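Local structure of carbohydrate kinase, pfkB family (Enterococcus faecalis, 3KTN) at residues A92-G97 with N272-G277; N32-G37 with G315-T320. The protein is a member of the PfkB carbohydrate kinase family, probably a 2-keto-3-deoxygluconate kinase that transfers phosphate to a sugar acid and binds magnesium. All blocks are in the same frame, centred on the assembly; numbering follows the deposited sequence.

Contact 1 (A92-G97 with N272-G277); sequences AEMGYG and NLDRIG
In this ribokinase-type fold, the small four-stranded sheet that forms the lid in the PfkB family meets the magnesium-binding loop where Ala92 and Met94 face Asp274 and Ile276. Strand 88-93 ends here and its chain runs on past the loop that precedes helix 278-291, whose start carries the family's GAGD motif. Ala92 CB and the tip of the isoleucine, Ile276 CD1, touch at 3.8 Å. A small alanine suits this point of the strand, where the extended arm of the isoleucine, which also packs on Leu336 of a second subunit, ends against its CB. Met94, present as selenomethionine, bends at chi2 and lays its SE 3.7 Å from Asp274 OD2, a packing contact of a soft, polarisable atom with a carboxylate oxygen. That oxygen has stronger partners, a salt bridge to Arg14 and the N-H of Gly315. With CG anti to the backbone N (chi1 -172°), the carboxylate end of Asp274 comes close to Met94. Its other oxygen, OD1, closes an Asx turn by accepting from Ile276 N at 3.1 Å, met nearly end-on to the C-O bond although the angle at the hydrogen is a bent 140°. With both oxygens engaged, the carboxylate has little freedom to rotate. Asp274 and Ile276 belong to the magnesium site, but the aspartate side chain stays about 4 Å from the ion, too far for direct coordination, and Ile276 presumably takes part through its backbone. Farther along, one water joins the two backbones, donating to Gly95 O at 2.6 Å and to Leu273 O at 2.8 Å.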
ATOM      1  N   ALA A  92      -2.286  17.020   5.974  1.00 25.32           N
ATOM      2  CA  ALA A  92      -1.037  17.609   5.519  1.00 25.90           C
ATOM      3  C   ALA A  92      -0.662  17.016   4.168  1.00 26.05           C
ATOM      4  O   ALA A  92      -0.323  15.838   4.067  1.00 27.38           O
ATOM      5  CB  ALA A  92       0.063  17.355   6.543  1.00 20.61           C
ATOM      6  N   GLU A  93      -0.742  17.835   3.127  1.00 26.92           N
ATOM      7  CA  GLU A  93      -0.393  17.397   1.776  1.00 26.89           C
ATOM      8  C   GLU A  93       1.023  17.902   1.543  1.00 26.27           C
ATOM      9  O   GLU A  93       1.243  19.104   1.430  1.00 26.74           O
ATOM     10  CB  GLU A  93      -1.363  18.014   0.762  1.00 28.70           C
ATOM     11  CG  GLU A  93      -2.790  17.487   0.871  1.00 27.70           C
ATOM     12  CD  GLU A  93      -3.782  18.318   0.069  1.00 32.93           C
ATOM     13  OE1 GLU A  93      -4.299  19.310   0.627  1.00 31.75           O
ATOM     14  OE2 GLU A  93      -4.036  17.990  -1.115  1.00 26.93           O
HETATM   15  N   MSE A  94       1.980  16.979   1.479  1.00 26.15           N
HETATM   16  CA  MSE A  94       3.388  17.341   1.321  1.00 26.24           C
HETATM   17  C   MSE A  94       3.740  18.008  -0.004  1.00 26.91           C
HETATM   18  O   MSE A  94       3.429  17.497  -1.077  1.00 24.47           O
HETATM   19  CB  MSE A  94       4.271  16.109   1.535  1.00 27.66           C
HETATM   20  CG  MSE A  94       3.988  15.377   2.845  1.00 35.65           C
HETATM   21 SE   MSE A  94       3.994  16.563   4.403  1.00 51.36          SE
HETATM   22  CE  MSE A  94       2.206  17.118   4.399  1.00 45.81           C
ATOM     23  N   GLY A  95       4.389  19.166   0.099  1.00 27.11           N
ATOM     24  CA  GLY A  95       4.806  19.906  -1.073  1.00 28.30           C
ATOM     25  C   GLY A  95       6.140  19.398  -1.599  1.00 29.32           C
ATOM     26  O   GLY A  95       6.735  18.460  -1.055  1.00 28.46           O
ATOM     27  N   TYR A  96       6.615  20.036  -2.659  1.00 27.08           N
ATOM     28  CA  TYR A  96       7.864  19.659  -3.301  1.00 27.19           C
ATOM     29  C   TYR A  96       8.335  20.883  -4.075  1.00 25.82           C
ATOM     30  O   TYR A  96       7.534  21.544  -4.736  1.00 24.91           O
ATOM     31  CB  TYR A  96       7.604  18.514  -4.278  1.00 25.63           C
ATOM     32  CG  TYR A  96       8.843  17.937  -4.917  1.00 29.27           C
ATOM     33  CD1 TYR A  96       9.458  16.805  -4.388  1.00 28.58           C
ATOM     34  CD2 TYR A  96       9.391  18.512  -6.064  1.00 29.94           C
ATOM     35  CE1 TYR A  96      10.588  16.251  -4.991  1.00 31.35           C
ATOM     36  CE2 TYR A  96      10.519  17.969  -6.673  1.00 30.24           C
ATOM     37  CZ  TYR A  96      11.110  16.837  -6.131  1.00 31.09           C
ATOM     38  OH  TYR A  96      12.211  16.278  -6.733  1.00 29.27           O
ATOM     39  N   GLY A  97       9.624  21.184  -4.004  1.00 26.56           N
ATOM     40  CA  GLY A  97      10.132  22.337  -4.722  1.00 27.79           C
ATOM     41  C   GLY A  97       9.357  23.596  -4.378  1.00 29.31           C
ATOM     42  O   GLY A  97       9.155  23.897  -3.205  1.00 29.51           O
ATOM     43  N   ASN A 272      14.590  20.196   3.287  1.00 33.94           N
ATOM     44  CA  ASN A 272      13.212  20.042   3.719  1.00 35.17           C
ATOM     45  C   ASN A 272      12.375  18.921   3.109  1.00 34.79           C
ATOM     46  O   ASN A 272      11.926  19.019   1.972  1.00 35.77           O
ATOM     47  CB  ASN A 272      12.497  21.384   3.499  1.00 39.04           C
ATOM     48  CG  ASN A 272      11.085  21.407   4.064  1.00 44.70           C
ATOM     49  OD1 ASN A 272      10.531  20.377   4.448  1.00 45.49           O
ATOM     50  ND2 ASN A 272      10.490  22.595   4.104  1.00 46.44           N
ATOM     51  N   LEU A 273      12.161  17.856   3.872  1.00 32.65           N
ATOM     52  CA  LEU A 273      11.306  16.775   3.411  1.00 28.85           C
ATOM     53  C   LEU A 273       9.958  17.018   4.095  1.00 29.38           C
ATOM     54  O   LEU A 273       8.904  16.871   3.483  1.00 29.36           O
ATOM     55  CB  LEU A 273      11.868  15.407   3.818  1.00 27.91           C
ATOM     56  CG  LEU A 273      11.003  14.185   3.481  1.00 30.22           C
ATOM     57  CD1 LEU A 273      10.721  14.132   1.968  1.00 28.88           C
ATOM     58  CD2 LEU A 273      11.706  12.918   3.928  1.00 28.46           C
ATOM     59  N   ASP A 274      10.001  17.419   5.361  1.00 28.05           N
ATOM     60  CA  ASP A 274       8.779  17.677   6.134  1.00 27.61           C
ATOM     61  C   ASP A 274       9.168  18.555   7.326  1.00 28.17           C
ATOM     62  O   ASP A 274       9.844  18.088   8.243  1.00 26.44           O
ATOM     63  CB  ASP A 274       8.199  16.346   6.639  1.00 27.06           C
ATOM     64  CG  ASP A 274       6.825  16.496   7.287  1.00 30.36           C
ATOM     65  OD1 ASP A 274       6.503  17.583   7.804  1.00 30.82           O
ATOM     66  OD2 ASP A 274       6.061  15.508   7.298  1.00 31.85           O
ATOM     67  N   ARG A 275       8.734  19.814   7.329  1.00 28.47           N
ATOM     68  CA  ARG A 275       9.086  20.710   8.424  1.00 30.63           C
ATOM     69  C   ARG A 275       8.047  20.815   9.525  1.00 30.07           C
ATOM     70  O   ARG A 275       8.289  21.450  10.547  1.00 29.85           O
ATOM     71  CB  ARG A 275       9.369  22.112   7.890  1.00 32.33           C
ATOM     72  CG  ARG A 275       8.268  22.656   7.018  1.00 39.21           C
ATOM     73  CD  ARG A 275       8.499  24.119   6.700  1.00 43.20           C
ATOM     74  NE  ARG A 275       8.215  24.944   7.863  1.00 45.98           N
ATOM     75  CZ  ARG A 275       8.308  26.264   7.885  1.00 48.77           C
ATOM     76  NH1 ARG A 275       8.686  26.925   6.799  1.00 51.04           N
ATOM     77  NH2 ARG A 275       8.021  26.924   8.996  1.00 50.82           N
ATOM     78  N   ILE A 276       6.891  20.199   9.329  1.00 30.52           N
ATOM     79  CA  ILE A 276       5.845  20.291  10.339  1.00 29.91           C
ATOM     80  C   ILE A 276       6.311  19.765  11.691  1.00 29.07           C
ATOM     81  O   ILE A 276       6.739  18.619  11.805  1.00 28.67           O
ATOM     82  CB  ILE A 276       4.585  19.533   9.895  1.00 29.90           C
ATOM     83  CG1 ILE A 276       4.149  20.047   8.525  1.00 26.16           C
ATOM     84  CG2 ILE A 276       3.455  19.745  10.913  1.00 29.53           C
ATOM     85  CD1 ILE A 276       2.952  19.356   7.976  1.00 26.69           C
ATOM     86  N   GLY A 277       6.242  20.620  12.709  1.00 28.45           N
ATOM     87  CA  GLY A 277       6.653  20.224  14.045  1.00 27.85           C
ATOM     88  C   GLY A 277       8.152  20.245  14.302  1.00 29.50           C
ATOM     89  O   GLY A 277       8.583  20.010  15.428  1.00 30.44           O
TER
HETATM   90  O   HOH W   1       8.363  17.725   0.827  1.00 40.54           O

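Contact 2 (N32-G37 with G315-T320); sequences NFVGTG and GDIPLT
Val34 and Asp316 meet through matching first torsions: each places a gamma carbon beside its backbone N and anti to its carbonyl carbon, CG1 of Val34 at chi1 -59° and CG of Asp316 at -58°. The two side chains cross at about a right angle. Val34 CG1 comes to 3.6 Å from Asp316 CB and also lies near OD2. The second methyl, Val34 CG2, is 3.9 Å from Asp316 OD1. The forked valine is thus spread along the aspartate from CB to both oxygens. It gives the carboxylate an apolar backing that competes for neither oxygen, and the charge is met elsewhere, by a salt bridge from Arg14 to OD2. Val34 closes strand 28-34, outermost in the small lid sheet within this chain, and Gly35 follows as the N-cap residue of helix 36-46. This strand-to-helix passage, Gly35-Thr36-Gly37 with Asn39 after it, resembles the glycine-rich N-terminal signature of PfkB kinases. Glycine is called for at position 35, since its backbone angles would drive a CB against the carbonyl oxygen of the residue before; the same is true of Gly315, just ahead of Asp316 in the facing loop. That loop connects helix 296-310 to helix 322-330. Next along it, a folded chi2 of -68° brings the terminal methyl of Ile317 close to the strand. CD1 therefore rests 4.0 Å from Val34 CG1 and 3.8 Å from Phe33 O; a beta-branched residue with one longer arm suits this place, since CD1 can touch both the valine methyl and the carbonyl oxygen. Ile317 also packs on Asn39 and Ala42 of helix 36-46, while Leu319 farther along meets Met22 of a neighbouring subunit.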
ATOM      1  N   ASN A  32      -1.387   9.797  12.117  1.00 29.40           N
ATOM      2  CA  ASN A  32      -0.512   9.731  13.274  1.00 28.95           C
ATOM      3  C   ASN A  32      -1.031  10.654  14.363  1.00 27.05           C
ATOM      4  O   ASN A  32      -1.795  11.582  14.089  1.00 24.13           O
ATOM      5  CB  ASN A  32       0.928  10.116  12.902  1.00 33.33           C
ATOM      6  CG  ASN A  32       1.539   9.159  11.889  1.00 39.69           C
ATOM      7  OD1 ASN A  32       1.436   9.365  10.678  1.00 41.27           O
ATOM      8  ND2 ASN A  32       2.146   8.086  12.383  1.00 39.37           N
ATOM      9  N   PHE A  33      -0.628  10.378  15.598  1.00 24.81           N
ATOM     10  CA  PHE A  33      -1.019  11.202  16.735  1.00 25.78           C
ATOM     11  C   PHE A  33       0.155  12.124  16.982  1.00 26.89           C
ATOM     12  O   PHE A  33       1.253  11.674  17.295  1.00 26.13           O
ATOM     13  CB  PHE A  33      -1.296  10.330  17.959  1.00 24.68           C
ATOM     14  CG  PHE A  33      -2.571   9.548  17.856  1.00 25.10           C
ATOM     15  CD1 PHE A  33      -3.782  10.116  18.231  1.00 23.56           C
ATOM     16  CD2 PHE A  33      -2.570   8.259  17.330  1.00 24.98           C
ATOM     17  CE1 PHE A  33      -4.979   9.410  18.085  1.00 24.60           C
ATOM     18  CE2 PHE A  33      -3.758   7.544  17.179  1.00 23.59           C
ATOM     19  CZ  PHE A  33      -4.964   8.120  17.557  1.00 23.68           C
ATOM     20  N   VAL A  34      -0.079  13.418  16.800  1.00 26.29           N
ATOM     21  CA  VAL A  34       0.954  14.413  16.978  1.00 25.08           C
ATOM     22  C   VAL A  34       0.419  15.562  17.839  1.00 27.08           C
ATOM     23  O   VAL A  34      -0.690  15.487  18.384  1.00 27.98           O
ATOM     24  CB  VAL A  34       1.424  14.958  15.592  1.00 25.73           C
ATOM     25  CG1 VAL A  34       1.966  13.810  14.733  1.00 22.96           C
ATOM     26  CG2 VAL A  34       0.259  15.625  14.871  1.00 20.49           C
ATOM     27  N   GLY A  35       1.223  16.615  17.945  1.00 27.05           N
ATOM     28  CA  GLY A  35       0.878  17.783  18.729  1.00 28.13           C
ATOM     29  C   GLY A  35       2.169  18.300  19.337  1.00 29.55           C
ATOM     30  O   GLY A  35       3.113  17.524  19.506  1.00 30.62           O
ATOM     31  N   THR A  36       2.230  19.594  19.647  1.00 28.70           N
ATOM     32  CA  THR A  36       3.435  20.178  20.245  1.00 29.86           C
ATOM     33  C   THR A  36       3.930  19.367  21.440  1.00 29.40           C
ATOM     34  O   THR A  36       5.101  19.002  21.498  1.00 31.36           O
ATOM     35  CB  THR A  36       3.189  21.638  20.701  1.00 31.44           C
ATOM     36  OG1 THR A  36       3.115  22.480  19.547  1.00 29.83           O
ATOM     37  CG2 THR A  36       4.321  22.136  21.609  1.00 33.52           C
ATOM     38  N   GLY A  37       3.038  19.078  22.383  1.00 28.96           N
ATOM     39  CA  GLY A  37       3.421  18.304  23.555  1.00 30.07           C
ATOM     40  C   GLY A  37       3.858  16.882  23.228  1.00 30.44           C
ATOM     41  O   GLY A  37       4.749  16.331  23.877  1.00 30.64           O
ATOM     42  N   GLY A 315       6.746  13.263   8.884  1.00 27.37           N
ATOM     43  CA  GLY A 315       5.866  13.395  10.037  1.00 27.88           C
ATOM     44  C   GLY A 315       6.380  14.364  11.086  1.00 28.91           C
ATOM     45  O   GLY A 315       7.555  14.744  11.072  1.00 25.80           O
ATOM     46  N   ASP A 316       5.494  14.751  12.002  1.00 31.21           N
ATOM     47  CA  ASP A 316       5.796  15.706  13.080  1.00 32.92           C
ATOM     48  C   ASP A 316       6.741  15.238  14.179  1.00 32.84           C
ATOM     49  O   ASP A 316       7.500  16.036  14.736  1.00 32.94           O
ATOM     50  CB  ASP A 316       4.515  16.142  13.797  1.00 35.58           C
ATOM     51  CG  ASP A 316       3.500  16.768  12.873  1.00 41.37           C
ATOM     52  OD1 ASP A 316       2.986  17.847  13.225  1.00 46.41           O
ATOM     53  OD2 ASP A 316       3.202  16.186  11.810  1.00 43.58           O
ATOM     54  N   ILE A 317       6.662  13.958  14.522  1.00 31.98           N
ATOM     55  CA  ILE A 317       7.471  13.416  15.607  1.00 31.01           C
ATOM     56  C   ILE A 317       8.959  13.321  15.313  1.00 29.42           C
ATOM     57  O   ILE A 317       9.370  12.625  14.389  1.00 28.87           O
ATOM     58  CB  ILE A 317       6.994  12.004  16.023  1.00 32.76           C
ATOM     59  CG1 ILE A 317       5.465  11.964  16.154  1.00 33.39           C
ATOM     60  CG2 ILE A 317       7.638  11.616  17.351  1.00 32.77           C
ATOM     61  CD1 ILE A 317       4.921  12.776  17.298  1.00 37.66           C
ATOM     62  N   PRO A 318       9.788  14.023  16.107  1.00 29.39           N
ATOM     63  CA  PRO A 318      11.246  14.005  15.932  1.00 30.25           C
ATOM     64  C   PRO A 318      11.752  12.750  16.640  1.00 31.94           C
ATOM     65  O   PRO A 318      11.893  12.734  17.868  1.00 34.02           O
ATOM     66  CB  PRO A 318      11.714  15.280  16.649  1.00 28.54           C
ATOM     67  CG  PRO A 318      10.450  16.110  16.807  1.00 28.78           C
ATOM     68  CD  PRO A 318       9.394  15.073  17.058  1.00 28.50           C
ATOM     69  N   LEU A 319      11.996  11.700  15.866  1.00 32.16           N
ATOM     70  CA  LEU A 319      12.465  10.425  16.399  1.00 32.46           C
ATOM     71  C   LEU A 319      13.985  10.314  16.282  1.00 34.16           C
ATOM     72  O   LEU A 319      14.504   9.542  15.465  1.00 35.01           O
ATOM     73  CB  LEU A 319      11.792   9.276  15.638  1.00 34.02           C
ATOM     74  CG  LEU A 319      10.257   9.230  15.715  1.00 35.60           C
ATOM     75  CD1 LEU A 319       9.709   8.340  14.623  1.00 36.23           C
ATOM     76  CD2 LEU A 319       9.816   8.724  17.075  1.00 34.75           C
ATOM     77  N   THR A 320      14.689  11.093  17.100  1.00 32.04           N
ATOM     78  CA  THR A 320      16.148  11.103  17.101  1.00 32.16           C
ATOM     79  C   THR A 320      16.707  10.704  18.462  1.00 32.15           C
ATOM     80  O   THR A 320      16.012  10.767  19.474  1.00 31.29           O
ATOM     81  CB  THR A 320      16.705  12.507  16.734  1.00 32.83           C
ATOM     82  OG1 THR A 320      16.165  13.492  17.626  1.00 29.84           O
ATOM     83  CG2 THR A 320      16.331  12.869  15.304  1.00 31.56           C
TER

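Both contacts are buried and tie the lid sheet to a loop, contact 1 to the one before helix 278-291, contact 2 to the one between helices 296-310 and 322-330. Contact 2 lies nearer the middle of the chain, with its centre about 10 Å from the chain's centre against about 17 Å for contact 1. Their centres are about 14 Å apart, and they share a probable hydrogen bond between Asp274 and Gly315. Arg14 of strand 12-16 serves an aspartate in each. The chemistry differs: contact 1, near the subunit interfaces, combines the carboxylate of a metal-site residue, held by an Asx turn, with a bridging water, whereas contact 2 is chiefly aliphatic packing against a carboxylate.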